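Local coordinates for allantoicase (Saccharomyces cerevisiae, PDB 1O59), which catalyses the hydrolysis of allantoate to (S)-ureidoglycolate and urea, letting yeast use purines as a secondary nitrogen source, at residues Val147-Lys152 / Gly168-Arg173; Leu179-Tyr182 / Gly186-Arg189. One frame throughout, in Å; residues are numbered along the deposited sequence. Where two conformers were deposited one is given.

Contact 1. Residues Val147-Lys152 / Gly168-Arg173; sequences VEIVEK and GLTKER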
loop_
_atom_site.group_PDB
_atom_site.type_symbol
_atom_site.label_atom_id
_atom_site.label_comp_id
_atom_site.label_asym_id
_atom_site.label_seq_id
_atom_site.Cartn_x
_atom_site.Cartn_y
_atom_site.Cartn_z
ATOM N N VAL A 147 -9.976 18.513 7.442
ATOM C CA VAL A 147 -9.565 19.372 6.355
ATOM C C VAL A 147 -9.822 18.644 5.058
ATOM O O VAL A 147 -9.315 17.557 4.861
ATOM C CB VAL A 147 -8.045 19.666 6.441
ATOM C CG1 VAL A 147 -7.553 20.408 5.220
ATOM C CG2 VAL A 147 -7.741 20.500 7.661
ATOM N N GLU A 148 -10.580 19.256 4.162
ATOM C CA GLU A 148 -10.796 18.676 2.834
ATOM C C GLU A 148 -9.519 18.632 1.977
ATOM O O GLU A 148 -8.813 19.616 1.797
ATOM C CB GLU A 148 -11.879 19.445 2.081
ATOM C CG GLU A 148 -12.258 18.778 0.780
ATOM C CD GLU A 148 -13.196 19.629 -0.043
ATOM O OE1 GLU A 148 -14.402 19.359 0.019
ATOM O OE2 GLU A 148 -12.720 20.542 -0.760
ATOM N N ILE A 149 -9.243 17.468 1.430
ATOM C CA ILE A 149 -8.051 17.288 0.609
ATOM C C ILE A 149 -8.387 16.788 -0.803
ATOM O O ILE A 149 -7.583 16.965 -1.731
ATOM C CB ILE A 149 -7.052 16.351 1.311
ATOM C CG1 ILE A 149 -7.689 15.024 1.646
ATOM C CG2 ILE A 149 -6.507 17.001 2.572
ATOM C CD1 ILE A 149 -6.680 13.986 1.935
ATOM N N VAL A 150 -9.575 16.204 -0.967
ATOM C CA VAL A 150 -10.095 15.917 -2.286
ATOM C C VAL A 150 -11.519 16.390 -2.381
ATOM O O VAL A 150 -12.406 15.859 -1.711
ATOM C CB VAL A 150 -10.006 14.436 -2.607
ATOM C CG1 VAL A 150 -10.572 14.158 -3.996
ATOM C CG2 VAL A 150 -8.533 13.952 -2.469
ATOM N N GLU A 151 -11.710 17.408 -3.214
ATOM C CA GLU A 151 -13.006 18.006 -3.482
ATOM C C GLU A 151 -13.980 17.002 -4.086
ATOM O O GLU A 151 -13.582 16.002 -4.675
ATOM C CB GLU A 151 -12.858 19.195 -4.443
ATOM C CG GLU A 151 -12.627 18.757 -5.897
ATOM C CD GLU A 151 -11.781 19.730 -6.729
ATOM O OE1 GLU A 151 -12.346 20.690 -7.378
ATOM O OE2 GLU A 151 -10.527 19.497 -6.735
ATOM N N LYS A 152 -15.259 17.328 -3.949
ATOM C CA LYS A 152 -16.369 16.486 -4.373
ATOM C C LYS A 152 -16.257 16.169 -5.861
ATOM O O LYS A 152 -16.098 17.059 -6.684
ATOM C CB LYS A 152 -17.690 17.209 -4.061
ATOM C CG LYS A 152 -18.926 16.358 -4.172
ATOM C CD LYS A 152 -20.195 17.214 -4.351
ATOM C CE LYS A 152 -21.223 17.042 -3.222
ATOM N NZ LYS A 152 -22.553 17.709 -3.558
ATOM N N GLY A 168 -0.841 18.244 -6.155
ATOM C CA GLY A 168 0.204 17.296 -5.833
ATOM C C GLY A 168 0.140 16.954 -4.368
ATOM O O GLY A 168 -0.918 16.994 -3.784
ATOM N N LEU A 169 1.277 16.624 -3.770
ATOM C CA LEU A 169 1.297 16.196 -2.388
ATOM C C LEU A 169 0.789 17.290 -1.467
ATOM O O LEU A 169 1.252 18.426 -1.470
ATOM C CB LEU A 169 2.698 15.824 -1.931
ATOM C CG LEU A 169 3.216 14.406 -2.029
ATOM C CD1 LEU A 169 4.682 14.447 -1.640
ATOM C CD2 LEU A 169 2.453 13.444 -1.152
ATOM N N THR A 170 -0.188 16.907 -0.677
ATOM C CA THR A 170 -0.600 17.631 0.500
ATOM C C THR A 170 0.599 18.253 1.242
ATOM O O THR A 170 1.615 17.617 1.433
ATOM C CB THR A 170 -1.370 16.629 1.333
ATOM O OG1 THR A 170 -2.769 16.933 1.279
ATOM C CG2 THR A 170 -1.014 16.667 2.741
ATOM N N LYS A 171 0.469 19.521 1.619
ATOM C CA LYS A 171 1.536 20.259 2.292
ATOM C C LYS A 171 1.674 19.775 3.731
ATOM O O LYS A 171 2.775 19.588 4.224
ATOM C CB LYS A 171 1.195 21.736 2.284
ATOM C CG LYS A 171 2.310 22.653 2.734
ATOM C CD LYS A 171 3.280 23.073 1.580
ATOM C CE LYS A 171 2.743 24.248 0.717
ATOM N NZ LYS A 171 1.611 23.771 -0.159
ATOM N N GLU A 172 0.537 19.531 4.380
ATOM C CA GLU A 172 0.499 19.136 5.784
ATOM C C GLU A 172 0.522 17.607 5.853
ATOM O O GLU A 172 0.289 16.933 4.866
ATOM C CB GLU A 172 -0.773 19.701 6.456
ATOM C CG GLU A 172 -1.185 21.146 6.111
ATOM C CD GLU A 172 -2.705 21.284 5.865
ATOM O OE1 GLU A 172 -3.382 22.131 6.508
ATOM O OE2 GLU A 172 -3.242 20.529 5.018
ATOM N N ARG A 173 0.834 17.032 7.001
ATOM C CA ARG A 173 0.732 15.586 7.125
ATOM C C ARG A 173 -0.484 15.258 7.937
ATOM O O ARG A 173 -0.960 16.090 8.697
ATOM C CB ARG A 173 1.993 14.949 7.717
ATOM C CG ARG A 173 2.244 15.185 9.195
ATOM C CD ARG A 173 3.683 14.865 9.574
ATOM N NE ARG A 173 4.060 15.100 10.964
ATOM C CZ ARG A 173 4.284 16.297 11.490
ATOM N NH1 ARG A 173 4.136 17.409 10.765
ATOM N NH2 ARG A 173 4.644 16.397 12.767
#
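Ile149 and Thr170 form a small van der Waals contact between an outermost strand of a five-stranded antiparallel sheet and the loop that follows strand 160-164. The methyl CG2 of Ile149 meets Thr170 OG1 at 4.0 Å. The two side chains cross at a slant, and no hydrogen bond joins the segments. With chi1 at 56°, Ile149 has CG1 wedged between its backbone N and carbonyl carbon. This leaves CG2 beside the N as the branch that reaches the loop. The backbones stay well apart, with Ile149 CA and Thr170 CA separated by 7.5 Å. The chain turns a corner at Val150. Ile149 and Val150 both pair with Ile127 in a classic beta bulge, which breaks strand 147-154. The fold is a beta sandwich, consistent with the galactose-binding-domain clan to which the allantoicase repeat belongs. Ile149 also packs on Ile107 of strand 105-113, in the other sheet, and Thr170 has a backbone hydrogen bond with that same residue. Arg165 bridges the two segments: its NE bonds to Ile149 O and its NH1 to Gly168 O. Toward the more exposed end, Val147 CG1 lies 4.3 Å from Glu172 OE2. This approach of a methyl to a carboxylate oxygen is loose and, since Glu172 has two conformers, doubtful.

Contact 2. Residues Leu179-Tyr182 / Gly186-Arg189; sequences LKMY and GIAR
Met181, a selenomethionine in this crystal, packs against Gly186 and Ile187 across the interior of the beta sandwich. Strand 176-182 lies in the five-stranded sheet and strand 186-196 in the facing one. Although just three residues separate the segments, they do not form a hairpin: no hydrogen bond runs between them, and Met181 CA is 8.6 Å from Gly186 CA. The close part is mainly apolar. The Met181 chain leaves with CG anti to the backbone N (chi1 162°), stays extended, then bends at chi3 (64°). Its SE comes to 4.0 Å from Ile187 CD1. The exception is polar: SE meets the backbone of Gly186, 3.8 Å from Gly186 N, without a hydrogen bond. The side chains of Ile187 and Met181 run past each other in opposite directions, and Ile187 CD1 also reaches Leu179 CD2 at 4.2 Å. Trp83 touches both Leu179 and Met181, while Val125 and Leu60 pack on Ile187.

The alternate residues of strand 176-182 take no part in this packing. The CB of Lys180 points away from 186-189, and its NZ forms a salt bridge with Glu128. Lys180 and Tyr182 are partly exposed, whereas Leu179 and Met181 are buried. Past Ile187 the second strand breaks at a classic bulge, where Ala188 and Arg189 both face Asp113. Arg189 NH1 donates to Ala188 O at 3.0 Å, nearly straight but from well above the carbonyl plane. NH1 also pairs with Asp81, and NE bonds to Thr64 O, which hold this buried guanidinium in place. The contact itself probably rests on dispersion and hydrophobic burial, while backbone bonds elsewhere, such as Met181 with Asp94 and Gly186 with Ala122, hold each segment.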
loop_
_atom_site.group_PDB
_atom_site.type_symbol
_atom_site.label_atom_id
_atom_site.label_comp_id
_atom_site.label_asym_id
_atom_site.label_seq_id
_atom_site.Cartn_x
_atom_site.Cartn_y
_atom_site.Cartn_z
ATOM N N LEU A 179 -13.900 9.631 4.441
ATOM C CA LEU A 179 -14.520 9.475 3.139
ATOM C C LEU A 179 -15.972 9.883 3.261
ATOM O O LEU A 179 -16.679 9.420 4.140
ATOM C CB LEU A 179 -14.392 8.018 2.699
ATOM C CG LEU A 179 -15.198 7.546 1.490
ATOM C CD1 LEU A 179 -14.706 8.171 0.216
ATOM C CD2 LEU A 179 -15.084 6.017 1.459
ATOM N N LYS A 180 -16.401 10.776 2.384
ATOM C CA LYS A 180 -17.787 11.223 2.344
ATOM C C LYS A 180 -18.410 10.755 1.026
ATOM O O LYS A 180 -17.840 10.953 -0.033
ATOM C CB LYS A 180 -17.860 12.751 2.417
ATOM C CG LYS A 180 -17.278 13.421 3.660
ATOM C CD LYS A 180 -17.803 14.879 3.722
ATOM C CE LYS A 180 -17.491 15.579 5.057
ATOM N NZ LYS A 180 -17.782 17.077 5.039
HETATM N N MSE A 181 -19.582 10.138 1.109
HETATM C CA MSE A 181 -20.394 9.722 -0.044
HETATM C C MSE A 181 -21.734 10.473 -0.010
HETATM O O MSE A 181 -22.481 10.395 0.985
HETATM C CB MSE A 181 -20.632 8.204 0.066
HETATM C CG MSE A 181 -21.779 7.622 -0.772
HETATM SE SE MSE A 181 -21.654 5.654 -0.901
HETATM C CE MSE A 181 -21.885 5.253 0.837
ATOM N N TYR A 182 -22.030 11.177 -1.095
ATOM C CA TYR A 182 -23.203 12.025 -1.169
ATOM C C TYR A 182 -24.292 11.429 -2.072
ATOM O O TYR A 182 -24.086 11.376 -3.299
ATOM C CB TYR A 182 -22.836 13.392 -1.750
ATOM C CG TYR A 182 -21.724 14.159 -1.053
ATOM C CD1 TYR A 182 -20.378 13.865 -1.299
ATOM C CD2 TYR A 182 -22.019 15.236 -0.216
ATOM C CE1 TYR A 182 -19.360 14.599 -0.708
ATOM C CE2 TYR A 182 -21.009 15.976 0.391
ATOM C CZ TYR A 182 -19.685 15.664 0.138
ATOM O OH TYR A 182 -18.693 16.402 0.745
ATOM N N GLY A 186 -23.172 2.663 -2.623
ATOM C CA GLY A 186 -22.167 1.632 -2.435
ATOM C C GLY A 186 -20.818 2.010 -3.007
ATOM O O GLY A 186 -20.714 2.700 -4.047
ATOM N N ILE A 187 -19.789 1.560 -2.304
ATOM C CA ILE A 187 -18.427 1.623 -2.775
ATOM C C ILE A 187 -17.728 0.305 -2.401
ATOM O O ILE A 187 -17.742 -0.110 -1.242
ATOM C CB ILE A 187 -17.673 2.818 -2.141
ATOM C CG1 ILE A 187 -18.295 4.170 -2.573
ATOM C CG2 ILE A 187 -16.177 2.777 -2.522
ATOM C CD1 ILE A 187 -17.773 5.363 -1.760
ATOM N N ALA A 188 -17.065 -0.296 -3.383
ATOM C CA ALA A 188 -16.346 -1.552 -3.196
ATOM C C ALA A 188 -15.015 -1.329 -2.464
ATOM O O ALA A 188 -14.798 -1.908 -1.384
ATOM C CB ALA A 188 -16.130 -2.236 -4.553
ATOM N N ARG A 189 -14.157 -0.465 -3.020
ATOM C CA ARG A 189 -12.825 -0.231 -2.454
ATOM C C ARG A 189 -12.446 1.209 -2.383
ATOM O O ARG A 189 -12.811 2.011 -3.272
ATOM C CB ARG A 189 -11.729 -0.948 -3.245
ATOM C CG ARG A 189 -11.740 -2.477 -3.124
ATOM C CD ARG A 189 -11.498 -3.002 -1.731
ATOM N NE ARG A 189 -11.478 -4.480 -1.727
ATOM C CZ ARG A 189 -12.555 -5.260 -1.660
ATOM N NH1 ARG A 189 -13.775 -4.758 -1.527
ATOM N NH2 ARG A 189 -12.399 -6.568 -1.674
#

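How the contacts relate
The two contacts are 18 Å apart, centre to centre, and lie within one allantoicase repeat. They follow in series along the chain: contact 1 closes before contact 2 opens. Strands 147-154 and 176-182 belong to the same five-stranded sheet, with strand 124-130 between them. Each contact joins this sheet to other parts of the sandwich, contact 1 through a loop and contact 2 through strand 186-196 of the facing sheet. The segments touch where Lys152 CE packs 3.6 Å from Tyr182 CD2; Lys152 also makes a cation-pi pair with the Tyr182 ring. The second repeat has a sheet with the same strand order, as expected of two copies of one fold.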